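Local structure of cytosol aminopeptidase (Coxiella burnetii, 3IJ3) at residues Ala181-Val193 against Gly226-Gly238. The protein probably acts as a manganese-dependent aminopeptidase of the M17 family, removing residues one at a time from the N-termini of peptides. Residues are numbered along the deposited sequence; the frame is centred on the assembly and turned at random.
With SO4 (sulfate ion), chain G.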
# COMPACT_ATOMS: atom_id res chain seq x y z
N ALA A 181 9.29 -2.22 -26.79
CA ALA A 181 8.79 -3.57 -26.99
C ALA A 181 7.90 -3.72 -28.21
O ALA A 181 7.94 -4.75 -28.87
CB ALA A 181 8.08 -4.08 -25.72
N GLU A 182 7.08 -2.70 -28.51
CA GLU A 182 6.21 -2.77 -29.68
C GLU A 182 6.98 -3.07 -30.97
O GLU A 182 6.45 -3.73 -31.87
CB GLU A 182 5.46 -1.44 -29.85
CG GLU A 182 4.59 -1.35 -31.12
CD GLU A 182 3.42 -2.34 -31.17
OE1 GLU A 182 3.06 -2.99 -30.16
OE2 GLU A 182 2.81 -2.45 -32.26
N ASP A 183 8.20 -2.58 -31.05
CA ASP A 183 9.06 -2.75 -32.24
C ASP A 183 10.19 -3.77 -32.02
O ASP A 183 11.11 -3.90 -32.83
CB ASP A 183 9.61 -1.37 -32.60
CG ASP A 183 8.51 -0.36 -32.92
OD1 ASP A 183 7.47 -0.74 -33.49
OD2 ASP A 183 8.71 0.84 -32.64
N MET A 184 10.10 -4.51 -30.92
CA MET A 184 11.10 -5.51 -30.57
C MET A 184 10.40 -6.66 -29.83
O MET A 184 10.66 -6.91 -28.63
CB MET A 184 12.24 -4.92 -29.74
CG MET A 184 13.38 -5.88 -29.44
SD MET A 184 14.11 -6.70 -30.89
CE MET A 184 14.59 -5.28 -31.91
N GLY A 185 9.54 -7.35 -30.57
CA GLY A 185 8.88 -8.53 -30.06
C GLY A 185 9.66 -9.78 -30.45
O GLY A 185 10.74 -9.70 -31.01
N PRO A 186 9.09 -10.96 -30.20
CA PRO A 186 9.82 -12.20 -30.51
C PRO A 186 10.30 -12.30 -31.97
O PRO A 186 11.43 -12.72 -32.22
CB PRO A 186 8.81 -13.30 -30.15
CG PRO A 186 7.98 -12.68 -29.06
CD PRO A 186 7.84 -11.21 -29.46
N SER A 187 9.44 -11.90 -32.91
CA SER A 187 9.77 -11.94 -34.33
C SER A 187 10.92 -11.01 -34.67
O SER A 187 11.83 -11.39 -35.41
CB SER A 187 8.55 -11.55 -35.18
OG SER A 187 7.50 -12.48 -34.99
N GLU A 188 10.90 -9.80 -34.11
CA GLU A 188 11.95 -8.83 -34.37
C GLU A 188 13.29 -9.28 -33.77
O GLU A 188 14.36 -9.03 -34.33
CB GLU A 188 11.59 -7.43 -33.87
CG GLU A 188 10.45 -6.77 -34.64
CD GLU A 188 9.06 -7.23 -34.25
OE1 GLU A 188 8.86 -7.84 -33.17
OE2 GLU A 188 8.14 -6.92 -35.03
N LEU A 189 13.21 -9.94 -32.63
CA LEU A 189 14.40 -10.47 -31.97
C LEU A 189 14.96 -11.60 -32.84
O LEU A 189 16.17 -11.67 -33.10
CB LEU A 189 14.06 -10.94 -30.57
CG LEU A 189 15.19 -11.35 -29.65
CD1 LEU A 189 16.26 -10.22 -29.58
CD2 LEU A 189 14.63 -11.71 -28.26
N ALA A 190 14.08 -12.48 -33.33
CA ALA A 190 14.52 -13.54 -34.25
C ALA A 190 15.18 -12.96 -35.50
O ALA A 190 16.22 -13.46 -35.95
CB ALA A 190 13.33 -14.45 -34.64
N GLN A 191 14.58 -11.88 -36.06
CA GLN A 191 15.16 -11.23 -37.22
C GLN A 191 16.55 -10.66 -36.93
O GLN A 191 17.47 -10.75 -37.77
CB GLN A 191 14.22 -10.14 -37.75
CG GLN A 191 14.76 -9.43 -39.00
CD GLN A 191 15.10 -10.43 -40.13
OE1 GLN A 191 16.25 -10.49 -40.60
NE2 GLN A 191 14.13 -11.25 -40.51
N ALA A 192 16.73 -10.07 -35.75
CA ALA A 192 18.02 -9.52 -35.38
C ALA A 192 19.09 -10.63 -35.34
O ALA A 192 20.22 -10.46 -35.81
CB ALA A 192 17.93 -8.79 -33.99
N VAL A 193 18.72 -11.78 -34.79
CA VAL A 193 19.62 -12.93 -34.73
C VAL A 193 19.98 -13.39 -36.14
O VAL A 193 21.15 -13.67 -36.43
CB VAL A 193 19.07 -14.10 -33.89
CG1 VAL A 193 20.04 -15.28 -33.93
CG2 VAL A 193 18.81 -13.67 -32.38
N GLY A 226 0.42 -13.46 -25.12
CA GLY A 226 0.76 -12.26 -25.91
C GLY A 226 0.18 -12.27 -27.31
O GLY A 226 -0.11 -13.32 -27.88
N SER A 227 -0.05 -11.08 -27.87
CA SER A 227 -0.58 -11.00 -29.23
C SER A 227 0.50 -11.40 -30.23
O SER A 227 0.20 -11.66 -31.40
CB SER A 227 -1.10 -9.59 -29.56
OG SER A 227 -0.09 -8.64 -29.36
N ARG A 228 1.75 -11.41 -29.78
CA ARG A 228 2.88 -11.82 -30.60
C ARG A 228 3.36 -13.15 -30.04
O ARG A 228 3.86 -13.21 -28.92
CB ARG A 228 3.95 -10.75 -30.59
CG ARG A 228 3.37 -9.46 -31.14
CD ARG A 228 4.31 -8.36 -31.07
NE ARG A 228 4.79 -8.13 -29.71
CZ ARG A 228 5.69 -7.19 -29.41
NH1 ARG A 228 6.16 -6.44 -30.37
NH2 ARG A 228 6.11 -7.03 -28.16
N PRO A 229 3.20 -14.21 -30.83
CA PRO A 229 3.46 -15.55 -30.29
C PRO A 229 4.90 -15.86 -29.91
O PRO A 229 5.82 -15.26 -30.47
CB PRO A 229 2.96 -16.50 -31.39
CG PRO A 229 2.66 -15.70 -32.56
CD PRO A 229 2.65 -14.25 -32.19
N PRO A 230 5.07 -16.80 -28.97
CA PRO A 230 6.39 -17.17 -28.49
C PRO A 230 7.16 -18.04 -29.47
O PRO A 230 6.57 -18.73 -30.30
CB PRO A 230 6.08 -17.94 -27.22
CG PRO A 230 4.79 -18.62 -27.51
CD PRO A 230 4.01 -17.59 -28.30
N LEU A 231 8.48 -18.02 -29.31
CA LEU A 231 9.35 -18.84 -30.16
C LEU A 231 10.68 -19.10 -29.47
O LEU A 231 10.98 -18.51 -28.44
CB LEU A 231 9.52 -18.18 -31.51
CG LEU A 231 10.05 -16.76 -31.57
CD1 LEU A 231 11.56 -16.84 -31.53
CD2 LEU A 231 9.64 -15.98 -32.80
N LEU A 232 11.43 -20.04 -30.03
CA LEU A 232 12.77 -20.35 -29.57
C LEU A 232 13.71 -20.16 -30.76
O LEU A 232 13.47 -20.70 -31.84
CB LEU A 232 12.89 -21.77 -29.04
CG LEU A 232 14.29 -22.25 -28.65
CD1 LEU A 232 14.86 -21.45 -27.46
CD2 LEU A 232 14.26 -23.72 -28.34
N ILE A 233 14.72 -19.34 -30.56
CA ILE A 233 15.76 -19.09 -31.57
C ILE A 233 16.96 -20.00 -31.24
O ILE A 233 17.43 -19.97 -30.11
CB ILE A 233 16.22 -17.62 -31.51
CG1 ILE A 233 15.04 -16.69 -31.73
CG2 ILE A 233 17.34 -17.33 -32.55
CD1 ILE A 233 15.26 -15.29 -31.16
N ASP A 234 17.48 -20.72 -32.24
CA ASP A 234 18.58 -21.69 -32.07
C ASP A 234 19.59 -21.48 -33.20
O ASP A 234 19.32 -21.83 -34.34
CB ASP A 234 17.99 -23.10 -32.10
CG ASP A 234 19.00 -24.23 -31.77
OD1 ASP A 234 20.18 -23.96 -31.55
OD2 ASP A 234 18.55 -25.42 -31.72
N LEU A 235 20.70 -20.83 -32.87
CA LEU A 235 21.77 -20.55 -33.83
C LEU A 235 22.98 -21.43 -33.59
O LEU A 235 23.35 -21.69 -32.43
CB LEU A 235 22.18 -19.06 -33.76
CG LEU A 235 23.43 -18.56 -34.54
CD1 LEU A 235 23.38 -17.05 -34.77
CD2 LEU A 235 24.74 -18.93 -33.80
N LYS A 236 23.61 -21.89 -34.68
CA LYS A 236 24.83 -22.69 -34.59
C LYS A 236 25.89 -22.18 -35.56
O LYS A 236 25.59 -21.75 -36.66
CB LYS A 236 24.58 -24.18 -34.84
CG LYS A 236 23.83 -24.84 -33.71
CD LYS A 236 23.64 -26.33 -33.89
CE LYS A 236 23.17 -26.95 -32.56
NZ LYS A 236 23.02 -28.44 -32.62
N TRP A 237 27.14 -22.27 -35.12
CA TRP A 237 28.29 -21.84 -35.92
C TRP A 237 29.54 -22.56 -35.48
O TRP A 237 29.69 -22.92 -34.33
CB TRP A 237 28.50 -20.32 -35.73
CG TRP A 237 29.75 -19.73 -36.30
CD1 TRP A 237 29.87 -19.10 -37.49
CD2 TRP A 237 31.05 -19.68 -35.68
NE1 TRP A 237 31.16 -18.66 -37.67
CE2 TRP A 237 31.90 -18.99 -36.57
CE3 TRP A 237 31.57 -20.12 -34.46
CZ2 TRP A 237 33.26 -18.76 -36.29
CZ3 TRP A 237 32.91 -19.90 -34.18
CH2 TRP A 237 33.74 -19.22 -35.08
N GLY A 238 30.45 -22.77 -36.43
CA GLY A 238 31.74 -23.32 -36.09
C GLY A 238 31.98 -24.76 -36.45
O GLY A 238 31.05 -25.47 -36.85
S SO4 G . 24.33 -30.21 -35.19
O1 SO4 G . 23.75 -29.29 -36.17
O2 SO4 G . 25.39 -30.99 -35.81
O3 SO4 G . 24.91 -29.44 -34.09
O4 SO4 G . 23.31 -31.11 -34.67
O HOH W 1 5.59 -6.24 -33.36
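Pro186, in the first turn of helix 186-193, pushes its ring into a hollow between Arg228 and Leu231: CB and CG rest on the carbonyl oxygen of Pro229, while CB lies 3.9 Å from Leu231 CD2. Proline suits this turn, where no backbone N-H is needed for helix bonding. Further along, Ile233 is the main bump from the strand. Its CD1 sinks between Leu189 and Ala190, 3.6 Å from Ala190 CA; the short alanine side chain helps let it come this near. At chi1 -58° Ile233 sends CG1 and CD1 to Ala190 and leaves CG2 to meet Val193 CG1 tip to tip, at 3.7 Å, and Val193 CG1 touches Leu235 CD1 as well. Every second residue of the strand points at the helix, so Leu231, Ile233 and Leu235 do; with the axes 5° apart and 9.3 Å from each other at closest, the row runs along the helix. This is helix-on-sheet packing in the M17 catalytic domain: strand 231-237 lies between strands 203-208 and 295-305, antiparallel to both, and Leu281 of helix 275-289 also packs against Val193. Beyond the apolar row, Arg228 bends at chi3 (-57°) and reaches past Gly185 to the turn before the helix. NH1 and NH2 both donate to Ala181 O, at 2.9 and 3.0 Å, with that oxygen in the guanidinium plane; it also accepts from Met184 N. Gly185 CA sits over one guanidinium face, 3.4 Å from Arg228 NH1, too close for a side chain there. Glu188 OE1 accepts from Gly185 N at the helix start, and a water accepts from Arg228 NH1 and lies 3.1 Å from Glu188 OE2, to which it probably donates.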